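Local atomic coordinates of polysialic acid O-acetyltransferase (Escherichia coli, PDB entry 3JQY), a protein that transfers acetyl groups from acetyl-CoA to the sialic acid units of long capsular polysialic acid chains, working as a trimer built on left-handed beta-helices. Residues D34-G39 against Q56-N61; T76-G81 against D97-K102; R87-S92 against I108-T113; S168-G173 against V182-G187; I219-D224 against K233-Y238. One frame throughout, in Å; residues are numbered along the deposited sequence. Where two conformers were deposited one is given.

Interaction 1 of 5, residues D34-G39 against Q56-N61; sequences DDNGSG and QFNGNN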
# COMPACT_ATOMS: atom_id res chain seq x y z
N ASP B 34 4.06 5.84 30.67
CA ASP B 34 3.63 7.21 30.94
C ASP B 34 2.15 7.21 31.30
O ASP B 34 1.32 6.74 30.54
CB ASP B 34 3.89 8.10 29.74
CG ASP B 34 3.59 9.56 30.03
OD1 ASP B 34 4.01 10.04 31.10
OD2 ASP B 34 2.93 10.21 29.19
N ASP B 35 1.83 7.75 32.47
CA ASP B 35 0.47 7.67 32.99
C ASP B 35 -0.06 9.05 33.34
O ASP B 35 0.45 9.70 34.26
CB ASP B 35 0.45 6.74 34.20
CG ASP B 35 -0.96 6.43 34.68
OD1 ASP B 35 -1.90 7.12 34.25
OD2 ASP B 35 -1.10 5.49 35.50
N ASN B 36 -1.06 9.51 32.60
CA ASN B 36 -1.65 10.82 32.82
C ASN B 36 -3.01 10.77 33.53
O ASN B 36 -3.66 11.80 33.70
CB ASN B 36 -1.81 11.57 31.50
CG ASN B 36 -0.50 11.79 30.79
OD1 ASN B 36 0.57 11.64 31.38
ND2 ASN B 36 -0.58 12.15 29.52
N GLY B 37 -3.43 9.58 33.94
CA GLY B 37 -4.73 9.40 34.55
C GLY B 37 -4.67 8.68 35.89
O GLY B 37 -3.59 8.47 36.44
N SER B 38 -5.83 8.31 36.41
CA SER B 38 -5.91 7.61 37.69
C SER B 38 -6.46 6.20 37.53
O SER B 38 -7.19 5.91 36.58
CB SER B 38 -6.80 8.39 38.66
OG SER B 38 -8.12 8.48 38.17
N GLY B 39 -6.10 5.33 38.46
CA GLY B 39 -6.67 3.99 38.53
C GLY B 39 -6.15 3.03 37.48
O GLY B 39 -6.63 1.91 37.39
N GLN B 56 1.13 4.18 27.14
CA GLN B 56 0.71 5.54 27.40
C GLN B 56 -0.74 5.51 27.87
O GLN B 56 -1.62 5.08 27.12
CB GLN B 56 0.83 6.38 26.13
CG GLN B 56 0.32 7.80 26.26
CD GLN B 56 1.30 8.71 26.97
OE1 GLN B 56 2.47 8.78 26.60
NE2 GLN B 56 0.82 9.41 27.99
N PHE B 57 -0.98 5.94 29.10
CA PHE B 57 -2.34 6.03 29.62
C PHE B 57 -2.81 7.48 29.55
O PHE B 57 -2.35 8.31 30.34
CB PHE B 57 -2.40 5.58 31.09
CG PHE B 57 -2.11 4.10 31.31
CD1 PHE B 57 -3.07 3.14 31.03
CD2 PHE B 57 -0.90 3.69 31.85
CE1 PHE B 57 -2.83 1.80 31.25
CE2 PHE B 57 -0.65 2.35 32.08
CZ PHE B 57 -1.61 1.40 31.78
N ASN B 58 -3.69 7.78 28.61
CA ASN B 58 -4.29 9.11 28.51
C ASN B 58 -5.75 9.05 28.94
O ASN B 58 -6.65 9.43 28.18
CB ASN B 58 -4.22 9.65 27.07
CG ASN B 58 -2.82 10.03 26.65
OD1 ASN B 58 -1.97 10.36 27.47
ND2 ASN B 58 -2.57 10.00 25.34
N GLY B 59 -5.98 8.55 30.15
CA GLY B 59 -7.32 8.36 30.66
C GLY B 59 -7.27 7.59 31.97
O GLY B 59 -6.20 7.33 32.50
N ASN B 60 -8.44 7.20 32.47
CA ASN B 60 -8.54 6.55 33.77
C ASN B 60 -9.07 5.13 33.71
O ASN B 60 -9.79 4.76 32.79
CB ASN B 60 -9.47 7.38 34.67
CG ASN B 60 -9.11 8.85 34.68
OD1 ASN B 60 -7.94 9.22 34.72
ND2 ASN B 60 -10.13 9.71 34.63
N ASN B 61 -8.71 4.34 34.72
CA ASN B 61 -9.28 3.01 34.91
C ASN B 61 -9.09 2.10 33.71
O ASN B 61 -9.99 1.33 33.36
CB ASN B 61 -10.77 3.12 35.27
CG ASN B 61 -10.99 3.92 36.53
OD1 ASN B 61 -11.95 4.69 36.64
ND2 ASN B 61 -10.09 3.77 37.49
O HOH W 1 -9.71 6.45 38.76

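Interaction 2 of 5, residues T76-G81 against D97-K102; sequences TVIFRG and DIVATK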
# COMPACT_ATOMS: atom_id res chain seq x y z
N THR B 76 3.79 -0.19 20.94
CA THR B 76 3.27 0.98 21.63
C THR B 76 1.78 0.74 21.86
O THR B 76 1.04 0.46 20.92
CB THR B 76 3.44 2.27 20.81
OG1 THR B 76 4.82 2.48 20.51
CG2 THR B 76 2.90 3.48 21.58
N VAL B 77 1.36 0.82 23.12
CA VAL B 77 -0.05 0.70 23.47
C VAL B 77 -0.52 2.02 24.05
O VAL B 77 0.01 2.49 25.05
CB VAL B 77 -0.29 -0.41 24.52
CG1 VAL B 77 -1.76 -0.56 24.79
CG2 VAL B 77 0.30 -1.73 24.04
N ILE B 78 -1.49 2.64 23.38
CA ILE B 78 -2.00 3.93 23.83
C ILE B 78 -3.44 3.78 24.29
O ILE B 78 -4.27 3.22 23.57
CB ILE B 78 -1.93 4.99 22.72
CG1 ILE B 78 -0.48 5.15 22.25
CG2 ILE B 78 -2.51 6.31 23.21
CD1 ILE B 78 -0.33 6.07 21.06
N PHE B 79 -3.72 4.26 25.49
CA PHE B 79 -5.08 4.25 26.03
C PHE B 79 -5.66 5.66 25.98
O PHE B 79 -5.10 6.58 26.59
CB PHE B 79 -5.07 3.76 27.49
CG PHE B 79 -4.79 2.30 27.64
CD1 PHE B 79 -3.50 1.85 27.90
CD2 PHE B 79 -5.80 1.37 27.50
CE1 PHE B 79 -3.23 0.50 28.03
CE2 PHE B 79 -5.54 0.01 27.64
CZ PHE B 79 -4.25 -0.42 27.90
N ARG B 80 -6.75 5.83 25.24
CA ARG B 80 -7.42 7.13 25.16
C ARG B 80 -8.77 7.04 25.87
O ARG B 80 -9.60 6.20 25.53
CB ARG B 80 -7.62 7.56 23.70
CG ARG B 80 -6.32 7.65 22.90
CD ARG B 80 -6.55 8.42 21.61
NE ARG B 80 -5.50 8.19 20.61
CZ ARG B 80 -4.30 8.75 20.65
NH1 ARG B 80 -3.97 9.58 21.64
NH2 ARG B 80 -3.42 8.48 19.69
N GLY B 81 -8.99 7.89 26.86
CA GLY B 81 -10.22 7.81 27.60
C GLY B 81 -10.16 6.69 28.63
O GLY B 81 -9.07 6.24 29.00
N ASP B 97 1.37 -0.78 16.79
CA ASP B 97 0.66 0.21 17.57
C ASP B 97 -0.75 -0.25 17.86
O ASP B 97 -1.53 -0.51 16.94
CB ASP B 97 0.61 1.53 16.80
CG ASP B 97 1.99 2.15 16.63
OD1 ASP B 97 2.50 2.15 15.49
OD2 ASP B 97 2.56 2.62 17.64
N ILE B 98 -1.09 -0.32 19.15
CA ILE B 98 -2.45 -0.64 19.55
C ILE B 98 -3.05 0.56 20.26
O ILE B 98 -2.54 1.00 21.28
CB ILE B 98 -2.49 -1.83 20.53
CG1 ILE B 98 -1.92 -3.09 19.87
CG2 ILE B 98 -3.92 -2.07 21.01
CD1 ILE B 98 -1.82 -4.27 20.84
N VAL B 99 -4.14 1.10 19.71
CA VAL B 99 -4.81 2.23 20.35
C VAL B 99 -6.20 1.80 20.80
O VAL B 99 -7.05 1.44 19.98
CB VAL B 99 -4.87 3.45 19.41
CG1 VAL B 99 -5.52 4.65 20.11
CG2 VAL B 99 -3.47 3.80 18.91
N ALA B 100 -6.43 1.85 22.11
CA ALA B 100 -7.70 1.47 22.73
C ALA B 100 -8.39 2.73 23.22
O ALA B 100 -7.90 3.41 24.12
CB ALA B 100 -7.47 0.50 23.89
N THR B 101 -9.54 3.03 22.62
CA THR B 101 -10.14 4.35 22.76
C THR B 101 -11.55 4.28 23.32
O THR B 101 -12.40 3.54 22.82
CB THR B 101 -10.21 5.07 21.39
OG1 THR B 101 -8.88 5.28 20.89
CG2 THR B 101 -10.92 6.41 21.51
N LYS B 102 -11.79 5.04 24.36
CA LYS B 102 -13.11 5.19 24.90
C LYS B 102 -13.90 3.94 25.25
O LYS B 102 -15.05 3.79 24.91
CB LYS B 102 -13.94 6.06 23.99
CG LYS B 102 -13.47 7.46 23.96
CD LYS B 102 -14.08 8.22 22.82
CE LYS B 102 -13.87 9.60 23.00
NZ LYS B 102 -13.03 10.19 22.03
O HOH W 2 5.23 1.11 17.92

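Interaction 3 of 5, residues R87-S92 against I108-T113; sequences RIHKNS and IGRRTT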
# COMPACT_ATOMS: atom_id res chain seq x y z
N ARG B 87 -5.37 -7.17 26.50
CA ARG B 87 -4.74 -8.36 27.05
C ARG B 87 -4.03 -9.12 25.96
O ARG B 87 -4.62 -9.47 24.93
CB ARG B 87 -5.77 -9.28 27.70
CG ARG B 87 -5.16 -10.56 28.27
CD ARG B 87 -6.24 -11.48 28.87
NE ARG B 87 -5.67 -12.72 29.41
CZ ARG B 87 -6.38 -13.70 29.96
NH1 ARG B 87 -7.70 -13.60 30.05
NH2 ARG B 87 -5.78 -14.79 30.42
N ILE B 88 -2.74 -9.37 26.18
CA ILE B 88 -1.93 -10.10 25.23
C ILE B 88 -1.53 -11.43 25.85
O ILE B 88 -0.80 -11.47 26.84
CB ILE B 88 -0.70 -9.29 24.82
CG1 ILE B 88 -1.14 -7.95 24.21
CG2 ILE B 88 0.16 -10.07 23.83
CD1 ILE B 88 -0.00 -7.06 23.77
N HIS B 89 -2.01 -12.52 25.27
CA HIS B 89 -1.84 -13.86 25.86
C HIS B 89 -0.45 -14.45 25.65
O HIS B 89 0.28 -14.06 24.75
CB HIS B 89 -2.89 -14.82 25.29
CG HIS B 89 -4.26 -14.66 25.87
ND1 HIS B 89 -5.06 -13.57 25.58
CD2 HIS B 89 -4.99 -15.46 26.68
CE1 HIS B 89 -6.22 -13.71 26.20
NE2 HIS B 89 -6.20 -14.84 26.88
N LYS B 90 -0.12 -15.44 26.48
CA LYS B 90 1.22 -16.03 26.51
C LYS B 90 1.72 -16.56 25.18
O LYS B 90 0.94 -17.02 24.33
CB LYS B 90 1.27 -17.15 27.56
CG LYS B 90 0.20 -18.21 27.36
CD LYS B 90 0.50 -19.48 28.15
CE LYS B 90 0.55 -19.23 29.65
NZ LYS B 90 0.83 -20.48 30.41
N ASN B 91 3.04 -16.46 24.99
CA ASN B 91 3.74 -17.06 23.86
C ASN B 91 3.45 -16.41 22.51
O ASN B 91 3.79 -16.96 21.47
CB ASN B 91 3.50 -18.56 23.82
CG ASN B 91 4.18 -19.28 24.96
OD1 ASN B 91 5.40 -19.30 25.05
ND2 ASN B 91 3.38 -19.87 25.85
N SER B 92 2.82 -15.25 22.53
CA SER B 92 2.57 -14.50 21.31
C SER B 92 3.78 -13.62 21.00
O SER B 92 4.65 -13.42 21.84
CB SER B 92 1.32 -13.64 21.45
OG SER B 92 1.42 -12.79 22.59
N ILE B 108 -5.43 -10.36 22.21
CA ILE B 108 -4.60 -11.11 21.27
C ILE B 108 -4.28 -12.47 21.90
O ILE B 108 -3.72 -12.54 22.98
CB ILE B 108 -3.32 -10.35 20.96
CG1 ILE B 108 -3.68 -9.00 20.31
CG2 ILE B 108 -2.41 -11.18 20.06
CD1 ILE B 108 -2.50 -8.09 20.07
N GLY B 109 -4.66 -13.54 21.21
CA GLY B 109 -4.60 -14.88 21.76
C GLY B 109 -3.22 -15.50 21.84
O GLY B 109 -2.23 -14.91 21.43
N ARG B 110 -3.17 -16.73 22.35
CA ARG B 110 -1.91 -17.44 22.57
C ARG B 110 -1.22 -17.87 21.28
O ARG B 110 -1.87 -18.27 20.32
CB ARG B 110 -2.18 -18.69 23.42
CG ARG B 110 -2.73 -18.39 24.79
CD ARG B 110 -2.81 -19.65 25.64
NE ARG B 110 -3.98 -20.46 25.31
CZ ARG B 110 -5.16 -20.34 25.92
NH1 ARG B 110 -5.33 -19.45 26.88
NH2 ARG B 110 -6.17 -21.12 25.56
N ARG B 111 0.11 -17.78 21.29
CA ARG B 111 0.93 -18.29 20.19
C ARG B 111 0.64 -17.60 18.86
O ARG B 111 0.89 -18.15 17.80
CB ARG B 111 0.77 -19.81 20.04
CG ARG B 111 1.10 -20.59 21.32
CD ARG B 111 0.72 -22.06 21.19
NE ARG B 111 -0.69 -22.24 20.86
CZ ARG B 111 -1.67 -22.38 21.75
NH1 ARG B 111 -1.41 -22.36 23.05
NH2 ARG B 111 -2.92 -22.53 21.33
N THR B 112 0.11 -16.39 18.93
CA THR B 112 -0.14 -15.62 17.72
C THR B 112 1.07 -14.75 17.40
O THR B 112 1.69 -14.19 18.31
CB THR B 112 -1.41 -14.77 17.88
OG1 THR B 112 -2.57 -15.60 17.66
CG2 THR B 112 -1.42 -13.60 16.90
N THR B 113 1.44 -14.67 16.13
CA THR B 113 2.57 -13.84 15.72
C THR B 113 2.10 -12.67 14.87
O THR B 113 1.22 -12.82 14.02
CB THR B 113 3.64 -14.65 14.95
OG1 THR B 113 3.08 -15.18 13.74
CG2 THR B 113 4.12 -15.80 15.82
O HOH W 3 0.80 -21.56 24.95

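Interaction 4 of 5, residues S168-G173 against V182-G187; sequences SYVWVG and VSVGSG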
# COMPACT_ATOMS: atom_id res chain seq x y z
N SER B 168 -9.46 -17.97 15.82
CA SER B 168 -8.20 -18.69 15.97
C SER B 168 -7.76 -19.28 14.64
O SER B 168 -8.58 -19.65 13.80
CB SER B 168 -8.34 -19.79 17.02
OG SER B 168 -8.54 -19.23 18.31
N TYR B 169 -6.45 -19.37 14.47
CA TYR B 169 -5.84 -20.04 13.32
C TYR B 169 -6.22 -19.38 11.99
O TYR B 169 -6.66 -20.04 11.05
CB TYR B 169 -6.15 -21.55 13.32
CG TYR B 169 -5.12 -22.33 12.54
CD1 TYR B 169 -3.80 -22.36 12.95
CD2 TYR B 169 -5.46 -23.02 11.38
CE1 TYR B 169 -2.83 -23.06 12.25
CE2 TYR B 169 -4.49 -23.74 10.66
CZ TYR B 169 -3.18 -23.75 11.11
OH TYR B 169 -2.21 -24.43 10.42
N VAL B 170 -6.02 -18.07 11.93
CA VAL B 170 -6.18 -17.30 10.70
C VAL B 170 -4.84 -16.76 10.24
O VAL B 170 -4.03 -16.30 11.05
CB VAL B 170 -7.18 -16.15 10.89
CG1 VAL B 170 -7.16 -15.20 9.70
CG2 VAL B 170 -8.58 -16.71 11.10
N TRP B 171 -4.60 -16.81 8.93
CA TRP B 171 -3.42 -16.22 8.32
C TRP B 171 -3.83 -14.93 7.63
O TRP B 171 -4.59 -14.95 6.65
CB TRP B 171 -2.80 -17.21 7.32
CG TRP B 171 -1.69 -16.64 6.45
CD1 TRP B 171 -0.99 -15.49 6.65
CD2 TRP B 171 -1.15 -17.24 5.26
NE1 TRP B 171 -0.05 -15.32 5.64
CE2 TRP B 171 -0.13 -16.39 4.78
CE3 TRP B 171 -1.44 -18.41 4.55
CZ2 TRP B 171 0.59 -16.66 3.63
CZ3 TRP B 171 -0.71 -18.69 3.41
CH2 TRP B 171 0.29 -17.82 2.95
N VAL B 172 -3.40 -13.79 8.18
CA VAL B 172 -3.64 -12.52 7.52
C VAL B 172 -2.36 -12.09 6.81
O VAL B 172 -1.30 -11.95 7.42
CB VAL B 172 -4.13 -11.42 8.47
CG1 VAL B 172 -4.41 -10.12 7.70
CG2 VAL B 172 -5.41 -11.86 9.20
N GLY B 173 -2.46 -11.93 5.50
CA GLY B 173 -1.33 -11.60 4.65
C GLY B 173 -0.82 -10.18 4.80
O GLY B 173 -1.43 -9.34 5.48
N VAL B 182 -16.04 -6.62 10.72
CA VAL B 182 -15.67 -7.83 10.00
C VAL B 182 -15.24 -8.96 10.94
O VAL B 182 -14.46 -8.75 11.88
CB VAL B 182 -14.52 -7.55 9.00
CG1 VAL B 182 -13.95 -8.87 8.45
CG2 VAL B 182 -15.01 -6.67 7.87
N SER B 183 -15.78 -10.15 10.69
CA SER B 183 -15.33 -11.38 11.33
C SER B 183 -14.63 -12.23 10.28
O SER B 183 -15.09 -12.32 9.14
CB SER B 183 -16.51 -12.15 11.89
OG SER B 183 -17.08 -11.47 12.99
N VAL B 184 -13.52 -12.85 10.67
CA VAL B 184 -12.82 -13.81 9.81
C VAL B 184 -12.80 -15.17 10.49
O VAL B 184 -12.27 -15.32 11.59
CB VAL B 184 -11.37 -13.38 9.53
CG1 VAL B 184 -10.68 -14.43 8.67
CG2 VAL B 184 -11.34 -12.03 8.83
N GLY B 185 -13.40 -16.16 9.83
CA GLY B 185 -13.55 -17.48 10.41
C GLY B 185 -12.26 -18.26 10.53
O GLY B 185 -11.28 -17.97 9.86
N SER B 186 -12.28 -19.27 11.39
CA SER B 186 -11.09 -20.07 11.70
C SER B 186 -10.57 -20.82 10.47
O SER B 186 -11.35 -21.31 9.65
CB SER B 186 -11.43 -21.05 12.84
OG SER B 186 -10.31 -21.82 13.22
N GLY B 187 -9.25 -20.88 10.34
CA GLY B 187 -8.63 -21.60 9.24
C GLY B 187 -8.52 -20.82 7.94
O GLY B 187 -7.97 -21.31 6.95

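Interaction 5 of 5, residues I219-D224 against K233-Y238; sequences IWARTD and KRCSSY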
# COMPACT_ATOMS: atom_id res chain seq x y z
N ILE B 219 -7.49 -24.67 4.13
CA ILE B 219 -6.85 -24.41 5.41
C ILE B 219 -5.35 -24.25 5.13
O ILE B 219 -4.84 -24.79 4.15
CB ILE B 219 -7.10 -25.56 6.42
CG1 ILE B 219 -6.82 -25.09 7.85
CG2 ILE B 219 -6.27 -26.80 6.07
CD1 ILE B 219 -7.33 -26.04 8.92
N TRP B 220 -4.66 -23.50 5.99
CA TRP B 220 -3.24 -23.18 5.77
C TRP B 220 -2.37 -23.80 6.86
O TRP B 220 -2.88 -24.27 7.87
CB TRP B 220 -3.05 -21.66 5.80
CG TRP B 220 -3.44 -21.09 7.14
CD1 TRP B 220 -4.71 -20.82 7.57
CD2 TRP B 220 -2.56 -20.76 8.22
NE1 TRP B 220 -4.67 -20.33 8.86
CE2 TRP B 220 -3.37 -20.29 9.28
CE3 TRP B 220 -1.17 -20.80 8.40
CZ2 TRP B 220 -2.83 -19.86 10.50
CZ3 TRP B 220 -0.64 -20.39 9.62
CH2 TRP B 220 -1.47 -19.92 10.65
N ALA B 221 -1.06 -23.80 6.64
CA ALA B 221 -0.12 -24.20 7.67
C ALA B 221 1.12 -23.31 7.63
O ALA B 221 1.41 -22.68 6.60
CB ALA B 221 0.28 -25.67 7.52
N ARG B 222 1.85 -23.26 8.74
CA ARG B 222 3.00 -22.38 8.84
C ARG B 222 4.23 -22.96 8.13
O ARG B 222 4.95 -22.24 7.43
CB ARG B 222 3.31 -22.09 10.31
CG ARG B 222 4.08 -20.81 10.56
CD ARG B 222 4.23 -20.54 12.05
NE ARG B 222 3.01 -20.00 12.67
CZ ARG B 222 2.85 -18.71 12.94
NH1 ARG B 222 1.73 -18.28 13.52
NH2 ARG B 222 3.80 -17.84 12.64
N THR B 223 4.46 -24.26 8.28
CA THR B 223 5.63 -24.92 7.69
C THR B 223 5.57 -24.98 6.16
O THR B 223 4.59 -25.45 5.59
CB THR B 223 5.78 -26.37 8.17
OG1 THR B 223 5.23 -26.51 9.49
CG2 THR B 223 7.25 -26.78 8.17
N ASP B 224 6.64 -24.55 5.51
CA ASP B 224 6.70 -24.61 4.06
C ASP B 224 6.99 -26.04 3.59
O ASP B 224 6.89 -26.34 2.40
CB ASP B 224 7.74 -23.65 3.50
CG ASP B 224 9.16 -24.07 3.83
OD1 ASP B 224 10.00 -24.07 2.91
OD2 ASP B 224 9.42 -24.42 5.00
N LYS B 233 1.41 -30.40 12.75
CA LYS B 233 0.61 -30.68 13.95
C LYS B 233 -0.57 -29.73 14.14
O LYS B 233 -1.71 -30.19 14.30
CB LYS B 233 1.49 -30.69 15.21
CG LYS B 233 2.43 -31.89 15.32
CD LYS B 233 3.11 -31.91 16.68
CE LYS B 233 3.96 -33.15 16.87
NZ LYS B 233 4.53 -33.21 18.25
N ARG B 234 -0.31 -28.43 14.13
CA ARG B 234 -1.36 -27.43 14.38
C ARG B 234 -2.44 -27.43 13.30
O ARG B 234 -3.63 -27.34 13.60
CB ARG B 234 -0.76 -26.03 14.49
CG ARG B 234 -0.23 -25.70 15.87
CD ARG B 234 0.47 -24.35 15.89
NE ARG B 234 1.16 -24.13 17.16
CZ ARG B 234 0.75 -24.60 18.33
NH1 ARG B 234 -0.38 -25.30 18.42
NH2 ARG B 234 1.45 -24.36 19.43
N CYS B 235 -2.01 -27.52 12.05
CA CYS B 235 -2.93 -27.62 10.93
C CYS B 235 -3.84 -28.83 11.10
O CYS B 235 -5.06 -28.73 10.97
CB CYS B 235 -2.15 -27.73 9.62
SG CYS B 235 -3.19 -27.69 8.15
N SER B 236 -3.24 -29.99 11.39
CA SER B 236 -4.00 -31.21 11.59
C SER B 236 -5.01 -31.05 12.72
O SER B 236 -6.16 -31.47 12.61
CB SER B 236 -3.07 -32.39 11.89
OG SER B 236 -2.31 -32.72 10.73
N SER B 237 -4.57 -30.42 13.81
CA SER B 237 -5.42 -30.23 14.97
C SER B 237 -6.65 -29.39 14.63
O SER B 237 -7.79 -29.78 14.89
CB SER B 237 -4.63 -29.57 16.11
OG SER B 237 -5.48 -29.26 17.21
N TYR B 238 -6.41 -28.22 14.03
CA TYR B 238 -7.52 -27.35 13.65
C TYR B 238 -8.40 -27.98 12.57
O TYR B 238 -9.63 -27.83 12.59
CB TYR B 238 -7.02 -25.97 13.23
CG TYR B 238 -6.73 -25.06 14.41
CD1 TYR B 238 -7.75 -24.40 15.07
CD2 TYR B 238 -5.43 -24.87 14.86
CE1 TYR B 238 -7.50 -23.58 16.15
CE2 TYR B 238 -5.16 -24.04 15.95
CZ TYR B 238 -6.20 -23.40 16.58
OH TYR B 238 -5.95 -22.59 17.66

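Interaction 1 of 5, residues D34-G39 against Q56-N61
Asp34 and Gln56 stand side by side on two parallel strands, and NE2 of Gln56 donates to OD2 of Asp34 at 2.6 Å. The donor arrives on the anti side of the oxygen and well out of the carboxylate plane, the two flat groups being turned 74° apart. OE1 of Gln56 also lies 3.0 Å from Asp34 OD2, two acceptors face to face, which makes the detail of this pair doubtful. Gln56 reaches it by folding over in mid-chain (chi2 78°), and a weak bond from the same NE2 to OD1 of Asn58 helps to set the amide's rotation. Beside this pair run the backbone bonds, Phe57 N to Asp34 O at 2.8 Å and Asn36 N to Phe57 O at 2.9 Å. On the opposite face OD1 of Asp35 comes within 3.6 Å of Phe57 CB, while accepting from Gly37 N two residues on, an Asx turn. Past the strand ends a side-chain acceptor takes the place of one backbone acceptor, OD1 of Asn60 receiving the N-H of Ser38 at 2.9 Å; backbone pairing resumes with Asn61 N to Ser38 O. Gly37, having no side chain, brings its CA within 3.3 Å of Gly59 O. Farther out, Asp82 accepts from Asn60 N, and the ring of Phe79 meets that of Phe57. The Asn60 amide and the Asn61 N–Ser38 O bond thus keep successive coils joined beyond the strand ends.

Interaction 2 of 5, residues T76-G81 against D97-K102
Phe79 and Ala100 meet on the inward face of two neighbouring strands, CD2 of the ring lying 4.1 Å from the alanine CB. Next to them on this face Val77 CG2 approaches Ile98 CB at 4.5 Å, and Val86 closes over Phe79 and Ala100 from another side of the coil. The axes of strands 76-80 and 97-101 approach to 4.8 Å at 13°, and five backbone bonds join them, from Ile98 N–Thr76 O to Lys102 N–Arg80 O. On the outer face Ile78 packs against Val99, CB to CG2 4.3 Å. Arg80 crosses both: CG lies beside the backbone N (chi1 -57°) and the chain then runs extended, bringing NE to 3.6 Å from Val99 CG1 and one guanidinium face over CG2 of Ile78. Thr101 OG1 lies near the plane of that group, at its edge. At the far end Thr76 and Asp97 point the same way, with Asp97 OD2 3.3 Å from Thr76 CB and a water in touch with both side chains. Matched residues stacked in register, apolar inside, with a mixture of polar and aliphatic residues outside, are typical of successive coils of the left-handed parallel beta-helix of the hexapeptide-repeat transferases.

Interaction 3 of 5, residues R87-S92 against I108-T113
Ile108 N donates to Arg87 O at 3.0 Å and His89 N to Ile108 O at 2.9 Å, the last parallel rungs before each segment folds into a type II turn, His89 to Ser92 and Gly109 to Thr112. Ile108 O takes a second bond, from His89 ND1 at 3.1 Å. With chi1 at -77° the imidazole sits beside its own backbone N, which lets both donors address one oxygen, ND1 from 50° above the carbonyl plane. Over one face of the ring lies Arg87 NE, and Arg87 itself is tied to Glu67 by a salt bridge. Two equivalent turns piled in this way form a corner of the left-handed beta-helix, where one coil sits on the next. Across that corner Arg111 N donates to Lys90 O at 3.2 Å, in the carbonyl plane, while Gly109 O is buried without a partner in the model. Arg110 crosses the histidine obliquely, its CG 3.6 Å from His89 CB, and then runs alongside Lys90, with Arg110 CD 3.8 Å from Lys90 CG and the guanidinium turned 71° from the imidazole. Asn91 and Arg111, both at the positive-phi position of their turns, touch through Asn91 CB and Arg111 CG at 4.0 Å. A water links Arg111 NH1 to Asn91 ND2, weakly at the asparagine, while Arg111 NE is salt-bridged to Asp132.

Interaction 4 of 5, residues S168-G173 against V182-G187
The ring of Tyr169 meets Gly187 obliquely, with CD2 4.1 Å from the glycine CA. Its two faces are taken by other aromatic groups, Trp220 stacked on one and Tyr238 on the other, and its hydroxyl is hydrogen-bonded to Trp220 O. CG stands roughly anti to the backbone N (chi1 -156°), which carries the ring past Gly187 into this aromatic pile. Two successive peptide carbonyls supply the hydrogen bonds. Ser168 O accepts from Ser186 OG at 2.8 Å, the hydroxyl standing 38° above the carbonyl plane. Tyr169 O accepts from Gly187 N, also at 2.8 Å; this donor too comes in from above the carbonyl plane, and its N-H is bent away from a straight approach, 132° at the hydrogen. No beta bridge joins the two segments, so these bonds link turn to turn rather than strand to strand. Alongside them Val170 crosses Val184: the CG1 methyl of Val170 is 3.7 Å from CG1 of Val184, and CG2 of Val170 presses to 3.2 Å from Gly185 O. The hydroxyl of Ser168 is engaged elsewhere, with His131 N. The contact thus lies at a corner between coils: strand 171-172 runs between strands 134-135 and 189-190, strand 183-184 borders strand 164-166 in another sheet, and helix 233-245 lays Tyr238 and Leu242 over Ser186.

Interaction 5 of 5, residues I219-D224 against K233-Y238
The C-terminal helix 233-245 settles on the end of strand 218-220, and Cys235 is the residue that fits between Ile219 and Ala221. Its SG, held anti to the backbone N (chi1 -174°), lies 3.8 Å from Ile219 CG2 and 3.4 Å from Trp220 O. CB of Cys235 in turn meets CB of Ala221 at 3.8 Å, so that one small side chain touches three consecutive residues. A helical turn later Tyr238 offers its CB to Ile219 CD1 at 4.3 Å, while its hydroxyl bonds to Asp132. Asp232, just before the helix, fixes the position of the cysteine, its OD2 accepting from Cys235 N. Another subunit packs over the small apolar patch, its Phe150 touching Ala221 and Cys235, while one of its strands pairs antiparallel with Ile219 and Trp220 and its His147, which probably binds acetyl-CoA, is hydrogen-bonded to Arg222 O. A helix folded back after the last coil, close to a probable acetyl-CoA site at the subunit interface, is an arrangement met in trimeric left-handed beta-helix acyltransferases.

In the fold
From the N terminus, interaction 1 closes a loop of 16 residues between successive coils, and interaction 2 closes a similar one shortly afterwards in the same sheet; the two touch because strands 53-58 and 71-80 are neighbours. Interaction 3 closes a loop of 15 residues and interlocks with interaction 2, since their segments alternate along the chain, and Ile98 meets Ile108 inside the beta-helix. It ties the ends of neighbouring strands 85-88 and 105-108 to the turns that follow them. Interactions 4 and 5 each span only eight intervening residues and follow in series, beyond the chain's centre from interactions 1 and 2. Tyr169 ties interaction 4 to interaction 5, and Arg222 of interaction 5 bonds back to Thr113 of interaction 3.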